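Tyrosine--tRNA ligase (Pyrococcus horikoshii, PDB 2CYC) catalyses the ATP-dependent attachment of L-tyrosine to tRNA(Tyr), probably by way of a tyrosyl-adenylate intermediate, and works as a homodimer. Local coordinates at residues Q35-F40 / M170-D175; A174-Q179 / V195-V200; G180-H185 / H207-E212. All blocks are in the same frame, centred on the assembly; numbering follows the deposited sequence.

Interaction 1. Residues Q35-F40 / M170-D175; sequences QHYIGF and MMQVAD. With TYR (tyrosine), chain C.
The phenol end of Tyr37 overlaps the helix 170-175 at two points, its OH lying 4.0 Å from Gln172 CG and equally close to Asp175 CB. Neither touch is a bond; the bound tyrosine bridges the two segments. The ligand hydroxyl sits at the edge of the Tyr37 ring, near its plane, with 2.8 Å between the ligand OH and Tyr37 OH. From the helix, Asp175 OD2 accepts a very short hydrogen bond of 2.5 Å from the same ligand OH. This is the amino acid pocket of the class I synthetase Rossmann-type domain: strand 36-40 belongs to the parallel part of the central sheet, helix 164-178 supplies the facing wall, and Tyr168 and Gln190 add further bonds to the ligand. Gln172 works along the flank of the substrate. With CG anti to the backbone N (chi1 -175°) and the chain extended beyond it, the amide lies flat over one face of the ligand ring, nearly parallel to it, with CD 3.6 Å from the ligand CE1. Its OE1 accepts a 2.9 Å bond from the ligand N, while NE2 gives one to Gln190 and another, 3.0 Å long, to a water that is also bonded to Tyr37 OH. An alanine at Gln172 is likely to leave the substrate ammonium without this acceptor and one face of its ring without the amide cover. On the strand, any CB at Gly39 would run into the ligand ring at CE1.

Interaction 2. Residues A174-Q179 / V195-V200; sequences ADIFYQ and VIAIEV. With TYR (tyrosine), chain C.
Asp175 O, in the last turn of helix 164-178, is gripped twice by Gln179: by its NE2 at 2.8 Å and, weakly, by its backbone N at 3.4 Å. The amide reaches the oxygen from above the carbonyl plane, yet the N-H points well at its target (161°). Gln179 OE1 meanwhile bonds to Arg69, so both ends of the amide are held. One residue further on, the helix turns apolar side chains to segment 195-200. The methyl of Ala197 takes the middle of this contact, with Ile176 CD1 4.1 Å and Phe177 CE2 3.9 Å from its CB. Ile176 gets there by an extended outer chain, chi2 169°. Phe177 comes edge-on: Ala197 O lies near the ring plane, 3.2 Å from CZ, a close approach with no hydrogen bond. Val200 CG2 adds a looser touch at CE2, and Ala201 and Leu204 also pack on the Phe177 side chain. Small Ala197 notwithstanding, the short helical axes stay 10.5 Å apart and cross at -50°. Two helices that flank strand 183-187 in the chain and pack on each other fit the alternating alpha/beta order of the Rossmann-type domain of class I synthetases.

Interaction 3. Residues G180-H185 / H207-E212; sequences GVTIAH and HPIVHE
Ile209 and Thr182 meet methyl to methyl, their side chains crossing obliquely with 3.8 Å between Ile209 CG2 and Thr182 CG2. The two branches of the isoleucine divide the work. CG2 turns to the threonine, while the longer branch, fully extended at chi2 178°, carries CD1 past Thr182 and onto the backbone of the preceding residues. There it presses on a carbonyl: Ile209 CD1 is 3.1 Å from Val181 O, tight for a methyl against an oxygen, and 4.3 Å from Gly180 C. Thr182 presents only its carbon branch. Its chi1 of 50° sets OG1 between the backbone N and the carbonyl carbon, and that hydroxyl is engaged elsewhere, with Pro33 O and the backbone N of Gln35. The threonine thus uses both its branches, tied by its oxygen to the stretch leading into strand 36-40 and packed on Ile209 by its methyl. Val181 faces the other way, its side chain leaving the contact for Ile176 and Tyr37, so that only its main chain meets Ile209. No hydrogen bond joins the two segments; each is instead tied to strand 214-223, parallel on the side of strand 183-187 and antiparallel on that of strand 209-211. Ile209 is further packed by Phe177 and Leu216, which brings helix 164-178 into the same apolar cluster. The chain leaves that helix at Gly180, where a positive phi of 65° marks the reversal and Val181 N probably bonds back to Ile176 O. The contact therefore combines two recognised elements: a Schellman motif ending a helix just before a strand of the parallel Rossmann-type sheet, and the short arm of an antiparallel beta hairpin, 209-211 with 214-223, packed against that turn.

The three contacts lie on one side of the chain's centre, with centres about 8 Å apart between interactions 1 and 2 and between 2 and 3, and about 11 Å between 1 and 3. Helix 164-178 runs through the first two, which share Ala174 and Asp175, and its end leads straight into segment 180-185. Interaction 1 closes before interaction 3 opens, whereas the segments of 2 and 3 alternate along the chain. Strands 36-40 and 183-187 are sheet neighbours, probably joined by hydrogen bonds from Thr182 N and Ile183 N to Gln35 O. Continuous packing therefore connects the tyrosine pocket, through the helix, to the hairpin at the sheet's margin.

Interaction 1. Residues Q35-F40 / M170-D175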
loop_
_atom_site.group_PDB
_atom_site.type_symbol
_atom_site.label_atom_id
_atom_site.label_comp_id
_atom_site.label_asym_id
_atom_site.label_seq_id
_atom_site.Cartn_x
_atom_site.Cartn_y
_atom_site.Cartn_z
ATOM N N GLN A 35 -25.792 -4.184 4.786
ATOM C CA GLN A 35 -25.224 -4.101 3.459
ATOM C C GLN A 35 -24.268 -5.262 3.281
ATOM O O GLN A 35 -23.279 -5.393 4.003
ATOM C CB GLN A 35 -24.473 -2.780 3.270
ATOM C CG GLN A 35 -23.695 -2.696 1.966
ATOM C CD GLN A 35 -24.595 -2.580 0.752
ATOM O OE1 GLN A 35 -24.689 -3.497 -0.083
ATOM N NE2 GLN A 35 -25.268 -1.450 0.648
ATOM N N HIS A 36 -24.580 -6.110 2.316
ATOM C CA HIS A 36 -23.746 -7.250 2.020
ATOM C C HIS A 36 -22.907 -6.944 0.791
ATOM O O HIS A 36 -23.125 -5.950 0.093
ATOM C CB HIS A 36 -24.623 -8.493 1.746
ATOM C CG HIS A 36 -24.054 -9.433 0.722
ATOM N ND1 HIS A 36 -23.951 -9.105 -0.614
ATOM C CD2 HIS A 36 -23.571 -10.695 0.837
ATOM C CE1 HIS A 36 -23.434 -10.126 -1.278
ATOM N NE2 HIS A 36 -23.195 -11.104 -0.423
ATOM N N TYR A 37 -21.936 -7.817 0.565
ATOM C CA TYR A 37 -21.096 -7.781 -0.604
ATOM C C TYR A 37 -20.265 -9.051 -0.623
ATOM O O TYR A 37 -20.067 -9.707 0.405
ATOM C CB TYR A 37 -20.181 -6.544 -0.612
ATOM C CG TYR A 37 -18.706 -6.800 -0.334
ATOM C CD1 TYR A 37 -17.720 -6.385 -1.242
ATOM C CD2 TYR A 37 -18.289 -7.385 0.870
ATOM C CE1 TYR A 37 -16.356 -6.532 -0.948
ATOM C CE2 TYR A 37 -16.929 -7.542 1.173
ATOM C CZ TYR A 37 -15.973 -7.106 0.267
ATOM O OH TYR A 37 -14.646 -7.190 0.608
ATOM N N ILE A 38 -19.817 -9.403 -1.815
ATOM C CA ILE A 38 -18.914 -10.521 -2.014
ATOM C C ILE A 38 -18.139 -10.112 -3.260
ATOM O O ILE A 38 -18.722 -9.755 -4.294
ATOM C CB ILE A 38 -19.637 -11.914 -2.173
ATOM C CG1 ILE A 38 -18.579 -12.981 -2.488
ATOM C CG2 ILE A 38 -20.726 -11.876 -3.250
ATOM C CD1 ILE A 38 -19.067 -14.428 -2.321
ATOM N N GLY A 39 -16.819 -10.099 -3.128
ATOM C CA GLY A 39 -15.973 -9.699 -4.233
ATOM C C GLY A 39 -15.405 -10.878 -4.992
ATOM O O GLY A 39 -15.222 -11.966 -4.444
ATOM N N PHE A 40 -15.126 -10.665 -6.271
ATOM C CA PHE A 40 -14.573 -11.729 -7.088
ATOM C C PHE A 40 -13.476 -11.188 -7.971
ATOM O O PHE A 40 -13.572 -10.082 -8.509
ATOM C CB PHE A 40 -15.620 -12.328 -8.028
ATOM C CG PHE A 40 -16.844 -12.834 -7.349
ATOM C CD1 PHE A 40 -17.932 -11.991 -7.128
ATOM C CD2 PHE A 40 -16.931 -14.165 -6.956
ATOM C CE1 PHE A 40 -19.087 -12.471 -6.532
ATOM C CE2 PHE A 40 -18.087 -14.652 -6.358
ATOM C CZ PHE A 40 -19.164 -13.801 -6.148
ATOM N N MET A 170 -4.974 -5.397 2.097
ATOM C CA MET A 170 -5.413 -4.198 2.788
ATOM C C MET A 170 -6.528 -3.530 1.979
ATOM O O MET A 170 -7.405 -2.864 2.531
ATOM C CB MET A 170 -4.222 -3.254 3.010
ATOM C CG MET A 170 -3.170 -3.848 3.953
ATOM S SD MET A 170 -3.798 -4.191 5.630
ATOM C CE MET A 170 -4.362 -5.924 5.477
ATOM N N MET A 171 -6.498 -3.721 0.666
ATOM C CA MET A 171 -7.538 -3.169 -0.192
ATOM C C MET A 171 -8.841 -3.945 0.043
ATOM O O MET A 171 -9.926 -3.361 0.042
ATOM C CB MET A 171 -7.133 -3.283 -1.667
ATOM C CG MET A 171 -6.061 -2.300 -2.113
ATOM S SD MET A 171 -5.396 -2.757 -3.736
ATOM C CE MET A 171 -6.882 -2.559 -4.780
ATOM N N GLN A 172 -8.733 -5.258 0.249
ATOM C CA GLN A 172 -9.922 -6.081 0.473
ATOM C C GLN A 172 -10.596 -5.663 1.769
ATOM O O GLN A 172 -11.828 -5.583 1.836
ATOM C CB GLN A 172 -9.576 -7.582 0.525
ATOM C CG GLN A 172 -10.825 -8.505 0.647
ATOM C CD GLN A 172 -10.588 -9.919 0.120
ATOM O OE1 GLN A 172 -9.673 -10.144 -0.668
ATOM N NE2 GLN A 172 -11.435 -10.873 0.533
ATOM N N VAL A 173 -9.801 -5.390 2.799
ATOM C CA VAL A 173 -10.388 -4.960 4.062
ATOM C C VAL A 173 -11.033 -3.577 3.898
ATOM O O VAL A 173 -12.148 -3.344 4.372
ATOM C CB VAL A 173 -9.325 -4.934 5.178
ATOM C CG1 VAL A 173 -9.891 -4.313 6.440
ATOM C CG2 VAL A 173 -8.863 -6.361 5.461
ATOM N N ALA A 174 -10.334 -2.673 3.213
ATOM C CA ALA A 174 -10.836 -1.318 2.966
ATOM C C ALA A 174 -12.133 -1.343 2.153
ATOM O O ALA A 174 -13.043 -0.541 2.386
ATOM C CB ALA A 174 -9.765 -0.483 2.236
ATOM N N ASP A 175 -12.217 -2.272 1.205
ATOM C CA ASP A 175 -13.414 -2.408 0.386
ATOM C C ASP A 175 -14.630 -2.599 1.279
ATOM O O ASP A 175 -15.729 -2.131 0.965
ATOM C CB ASP A 175 -13.321 -3.628 -0.538
ATOM C CG ASP A 175 -12.250 -3.487 -1.589
ATOM O OD1 ASP A 175 -11.877 -2.342 -1.913
ATOM O OD2 ASP A 175 -11.800 -4.528 -2.101
HETATM N N TYR C . -9.757 -12.093 -2.806
HETATM C CA TYR C . -11.024 -12.507 -3.482
HETATM C C TYR C . -10.798 -13.772 -4.309
HETATM O O TYR C . -9.625 -14.178 -4.461
HETATM C CB TYR C . -11.535 -11.375 -4.387
HETATM C CG TYR C . -11.930 -10.123 -3.627
HETATM C CD1 TYR C . -12.950 -10.153 -2.676
HETATM C CD2 TYR C . -11.284 -8.906 -3.860
HETATM C CE1 TYR C . -13.315 -8.995 -1.967
HETATM C CE2 TYR C . -11.645 -7.750 -3.169
HETATM C CZ TYR C . -12.654 -7.799 -2.223
HETATM O OH TYR C . -12.996 -6.648 -1.532
HETATM O OXT TYR C . -11.794 -14.337 -4.800
HETATM O O HOH W 1 -14.158 -9.843 1.422
#

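Interaction 2. Residues A174-Q179 / V195-V200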
loop_
_atom_site.group_PDB
_atom_site.type_symbol
_atom_site.label_atom_id
_atom_site.label_comp_id
_atom_site.label_asym_id
_atom_site.label_seq_id
_atom_site.Cartn_x
_atom_site.Cartn_y
_atom_site.Cartn_z
ATOM N N ALA A 174 -10.334 -2.673 3.213
ATOM C CA ALA A 174 -10.836 -1.318 2.966
ATOM C C ALA A 174 -12.133 -1.343 2.153
ATOM O O ALA A 174 -13.043 -0.541 2.386
ATOM C CB ALA A 174 -9.765 -0.483 2.236
ATOM N N ASP A 175 -12.217 -2.272 1.205
ATOM C CA ASP A 175 -13.414 -2.408 0.386
ATOM C C ASP A 175 -14.630 -2.599 1.279
ATOM O O ASP A 175 -15.729 -2.131 0.965
ATOM C CB ASP A 175 -13.321 -3.628 -0.538
ATOM C CG ASP A 175 -12.250 -3.487 -1.589
ATOM O OD1 ASP A 175 -11.877 -2.342 -1.913
ATOM O OD2 ASP A 175 -11.800 -4.528 -2.101
ATOM N N ILE A 176 -14.432 -3.311 2.385
ATOM C CA ILE A 176 -15.525 -3.569 3.304
ATOM C C ILE A 176 -15.998 -2.296 3.999
ATOM O O ILE A 176 -17.184 -1.949 3.962
ATOM C CB ILE A 176 -15.114 -4.629 4.376
ATOM C CG1 ILE A 176 -15.010 -6.011 3.715
ATOM C CG2 ILE A 176 -16.123 -4.634 5.533
ATOM C CD1 ILE A 176 -14.362 -7.085 4.578
ATOM N N PHE A 177 -15.070 -1.583 4.617
ATOM C CA PHE A 177 -15.442 -0.380 5.344
ATOM C C PHE A 177 -15.869 0.784 4.477
ATOM O O PHE A 177 -16.786 1.513 4.838
ATOM C CB PHE A 177 -14.305 0.001 6.288
ATOM C CG PHE A 177 -14.092 -1.017 7.364
ATOM C CD1 PHE A 177 -14.982 -1.102 8.440
ATOM C CD2 PHE A 177 -13.084 -1.966 7.252
ATOM C CE1 PHE A 177 -14.873 -2.128 9.384
ATOM C CE2 PHE A 177 -12.965 -3.001 8.191
ATOM C CZ PHE A 177 -13.865 -3.082 9.258
ATOM N N TYR A 178 -15.240 0.937 3.316
ATOM C CA TYR A 178 -15.595 2.034 2.432
ATOM C C TYR A 178 -17.033 1.930 1.919
ATOM O O TYR A 178 -17.703 2.943 1.742
ATOM C CB TYR A 178 -14.650 2.093 1.239
ATOM C CG TYR A 178 -14.778 3.387 0.479
ATOM C CD1 TYR A 178 -14.175 4.553 0.954
ATOM C CD2 TYR A 178 -15.515 3.454 -0.701
ATOM C CE1 TYR A 178 -14.297 5.752 0.267
ATOM C CE2 TYR A 178 -15.646 4.643 -1.394
ATOM C CZ TYR A 178 -15.029 5.786 -0.905
ATOM O OH TYR A 178 -15.119 6.956 -1.608
ATOM N N GLN A 179 -17.504 0.709 1.673
ATOM C CA GLN A 179 -18.868 0.505 1.185
ATOM C C GLN A 179 -19.875 0.317 2.331
ATOM O O GLN A 179 -21.053 0.062 2.083
ATOM C CB GLN A 179 -18.918 -0.722 0.260
ATOM C CG GLN A 179 -17.905 -0.690 -0.890
ATOM C CD GLN A 179 -17.946 -1.946 -1.744
ATOM O OE1 GLN A 179 -18.738 -2.057 -2.691
ATOM N NE2 GLN A 179 -17.098 -2.910 -1.404
ATOM N N VAL A 195 -11.187 -11.708 9.355
ATOM C CA VAL A 195 -10.753 -11.720 10.750
ATOM C C VAL A 195 -10.019 -10.391 11.038
ATOM O O VAL A 195 -10.157 -9.812 12.110
ATOM C CB VAL A 195 -9.809 -12.920 11.043
ATOM C CG1 VAL A 195 -9.274 -12.841 12.480
ATOM C CG2 VAL A 195 -10.563 -14.225 10.838
ATOM N N ILE A 196 -9.250 -9.908 10.067
ATOM C CA ILE A 196 -8.537 -8.645 10.228
ATOM C C ILE A 196 -9.561 -7.499 10.257
ATOM O O ILE A 196 -9.489 -6.605 11.097
ATOM C CB ILE A 196 -7.534 -8.427 9.076
ATOM C CG1 ILE A 196 -6.404 -9.466 9.165
ATOM C CG2 ILE A 196 -6.969 -7.019 9.146
ATOM C CD1 ILE A 196 -5.523 -9.547 7.920
ATOM N N ALA A 197 -10.526 -7.546 9.346
ATOM C CA ALA A 197 -11.562 -6.526 9.288
ATOM C C ALA A 197 -12.258 -6.393 10.649
ATOM O O ALA A 197 -12.491 -5.293 11.135
ATOM C CB ALA A 197 -12.581 -6.884 8.214
ATOM N N ILE A 198 -12.587 -7.523 11.260
ATOM C CA ILE A 198 -13.254 -7.506 12.545
ATOM C C ILE A 198 -12.346 -6.933 13.628
ATOM O O ILE A 198 -12.808 -6.172 14.476
ATOM C CB ILE A 198 -13.745 -8.922 12.909
ATOM C CG1 ILE A 198 -14.915 -9.288 11.990
ATOM C CG2 ILE A 198 -14.178 -8.987 14.357
ATOM C CD1 ILE A 198 -15.302 -10.768 12.018
ATOM N N GLU A 199 -11.060 -7.275 13.584
ATOM C CA GLU A 199 -10.079 -6.759 14.549
ATOM C C GLU A 199 -9.873 -5.231 14.491
ATOM O O GLU A 199 -9.741 -4.581 15.528
ATOM C CB GLU A 199 -8.714 -7.424 14.331
ATOM C CG GLU A 199 -8.502 -8.735 15.076
ATOM C CD GLU A 199 -7.230 -9.452 14.638
ATOM O OE1 GLU A 199 -6.220 -8.766 14.356
ATOM O OE2 GLU A 199 -7.238 -10.703 14.587
ATOM N N VAL A 200 -9.844 -4.656 13.289
ATOM C CA VAL A 200 -9.617 -3.216 13.163
ATOM C C VAL A 200 -10.872 -2.347 13.082
ATOM O O VAL A 200 -10.771 -1.119 13.126
ATOM C CB VAL A 200 -8.760 -2.890 11.907
ATOM C CG1 VAL A 200 -7.461 -3.722 11.916
ATOM C CG2 VAL A 200 -9.580 -3.160 10.627
HETATM N N TYR C . -9.757 -12.093 -2.806
HETATM C CA TYR C . -11.024 -12.507 -3.482
HETATM C C TYR C . -10.798 -13.772 -4.309
HETATM O O TYR C . -9.625 -14.178 -4.461
HETATM C CB TYR C . -11.535 -11.375 -4.387
HETATM C CG TYR C . -11.930 -10.123 -3.627
HETATM C CD1 TYR C . -12.950 -10.153 -2.676
HETATM C CD2 TYR C . -11.284 -8.906 -3.860
HETATM C CE1 TYR C . -13.315 -8.995 -1.967
HETATM C CE2 TYR C . -11.645 -7.750 -3.169
HETATM C CZ TYR C . -12.654 -7.799 -2.223
HETATM O OH TYR C . -12.996 -6.648 -1.532
HETATM O OXT TYR C . -11.794 -14.337 -4.800
#

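Interaction 3. Residues G180-H185 / H207-E212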
loop_
_atom_site.group_PDB
_atom_site.type_symbol
_atom_site.label_atom_id
_atom_site.label_comp_id
_atom_site.label_asym_id
_atom_site.label_seq_id
_atom_site.Cartn_x
_atom_site.Cartn_y
_atom_site.Cartn_z
ATOM N N GLY A 180 -19.407 0.440 3.572
ATOM C CA GLY A 180 -20.273 0.270 4.732
ATOM C C GLY A 180 -20.806 -1.148 4.873
ATOM O O GLY A 180 -21.917 -1.359 5.357
ATOM N N VAL A 181 -20.010 -2.134 4.468
ATOM C CA VAL A 181 -20.437 -3.530 4.533
ATOM C C VAL A 181 -20.557 -4.103 5.954
ATOM O O VAL A 181 -19.592 -4.094 6.719
ATOM C CB VAL A 181 -19.481 -4.418 3.688
ATOM C CG1 VAL A 181 -19.861 -5.878 3.815
ATOM C CG2 VAL A 181 -19.541 -3.988 2.224
ATOM N N THR A 182 -21.750 -4.586 6.311
ATOM C CA THR A 182 -21.977 -5.177 7.635
ATOM C C THR A 182 -22.124 -6.695 7.515
ATOM O O THR A 182 -22.059 -7.416 8.510
ATOM C CB THR A 182 -23.247 -4.587 8.330
ATOM O OG1 THR A 182 -24.359 -4.638 7.428
ATOM C CG2 THR A 182 -23.005 -3.142 8.768
ATOM N N ILE A 183 -22.348 -7.169 6.291
ATOM C CA ILE A 183 -22.448 -8.606 6.025
ATOM C C ILE A 183 -21.359 -8.912 4.991
ATOM O O ILE A 183 -21.592 -8.820 3.779
ATOM C CB ILE A 183 -23.838 -9.008 5.437
ATOM C CG1 ILE A 183 -24.964 -8.633 6.411
ATOM C CG2 ILE A 183 -23.870 -10.514 5.138
ATOM C CD1 ILE A 183 -24.876 -9.291 7.785
ATOM N N ALA A 184 -20.166 -9.256 5.473
ATOM C CA ALA A 184 -19.035 -9.553 4.587
ATOM C C ALA A 184 -19.095 -11.025 4.207
ATOM O O ALA A 184 -18.813 -11.907 5.022
ATOM C CB ALA A 184 -17.712 -9.221 5.290
ATOM N N HIS A 185 -19.463 -11.271 2.954
ATOM C CA HIS A 185 -19.644 -12.616 2.422
ATOM C C HIS A 185 -18.516 -13.064 1.479
ATOM O O HIS A 185 -18.077 -12.312 0.600
ATOM C CB HIS A 185 -21.009 -12.660 1.713
ATOM C CG HIS A 185 -21.271 -13.917 0.947
ATOM N ND1 HIS A 185 -21.979 -13.927 -0.236
ATOM C CD2 HIS A 185 -20.900 -15.198 1.175
ATOM C CE1 HIS A 185 -22.026 -15.160 -0.709
ATOM N NE2 HIS A 185 -21.377 -15.951 0.128
ATOM N N HIS A 207 -13.555 5.451 7.872
ATOM C CA HIS A 207 -14.698 4.659 7.456
ATOM C C HIS A 207 -15.177 3.588 8.425
ATOM O O HIS A 207 -15.410 2.444 8.045
ATOM C CB HIS A 207 -14.471 4.071 6.061
ATOM C CG HIS A 207 -14.493 5.106 4.982
ATOM N ND1 HIS A 207 -13.368 5.804 4.597
ATOM C CD2 HIS A 207 -15.524 5.638 4.282
ATOM C CE1 HIS A 207 -13.704 6.723 3.706
ATOM N NE2 HIS A 207 -15.007 6.643 3.499
ATOM N N PRO A 208 -15.309 3.945 9.708
ATOM C CA PRO A 208 -15.798 2.916 10.629
ATOM C C PRO A 208 -17.288 2.770 10.295
ATOM O O PRO A 208 -17.835 3.571 9.547
ATOM C CB PRO A 208 -15.584 3.545 12.007
ATOM C CG PRO A 208 -15.743 5.033 11.731
ATOM C CD PRO A 208 -14.966 5.191 10.422
ATOM N N ILE A 209 -17.933 1.741 10.819
ATOM C CA ILE A 209 -19.355 1.551 10.583
ATOM C C ILE A 209 -20.016 2.066 11.860
ATOM O O ILE A 209 -19.911 1.443 12.917
ATOM C CB ILE A 209 -19.680 0.059 10.360
ATOM C CG1 ILE A 209 -18.915 -0.441 9.124
ATOM C CG2 ILE A 209 -21.189 -0.130 10.198
ATOM C CD1 ILE A 209 -19.105 -1.900 8.804
ATOM N N VAL A 210 -20.666 3.223 11.763
ATOM C CA VAL A 210 -21.298 3.837 12.922
ATOM C C VAL A 210 -22.806 3.703 12.918
ATOM O O VAL A 210 -23.480 4.025 11.934
ATOM C CB VAL A 210 -20.949 5.346 13.024
ATOM C CG1 VAL A 210 -21.551 5.938 14.298
ATOM C CG2 VAL A 210 -19.442 5.532 13.027
ATOM N N HIS A 211 -23.336 3.204 14.026
ATOM C CA HIS A 211 -24.774 3.066 14.150
ATOM C C HIS A 211 -25.160 3.498 15.547
ATOM O O HIS A 211 -24.667 2.952 16.538
ATOM C CB HIS A 211 -25.225 1.624 13.907
ATOM C CG HIS A 211 -26.712 1.450 13.954
ATOM N ND1 HIS A 211 -27.557 1.991 13.006
ATOM C CD2 HIS A 211 -27.510 0.828 14.856
ATOM C CE1 HIS A 211 -28.809 1.712 13.323
ATOM N NE2 HIS A 211 -28.809 1.008 14.441
ATOM N N GLU A 212 -26.026 4.500 15.619
ATOM C CA GLU A 212 -26.498 5.017 16.897
ATOM C C GLU A 212 -25.359 5.261 17.879
ATOM O O GLU A 212 -25.393 4.803 19.021
ATOM C CB GLU A 212 -27.527 4.051 17.488
ATOM C CG GLU A 212 -28.607 3.698 16.484
ATOM C CD GLU A 212 -29.722 2.849 17.060
ATOM O OE1 GLU A 212 -29.443 1.992 17.929
ATOM O OE2 GLU A 212 -30.879 3.031 16.624
#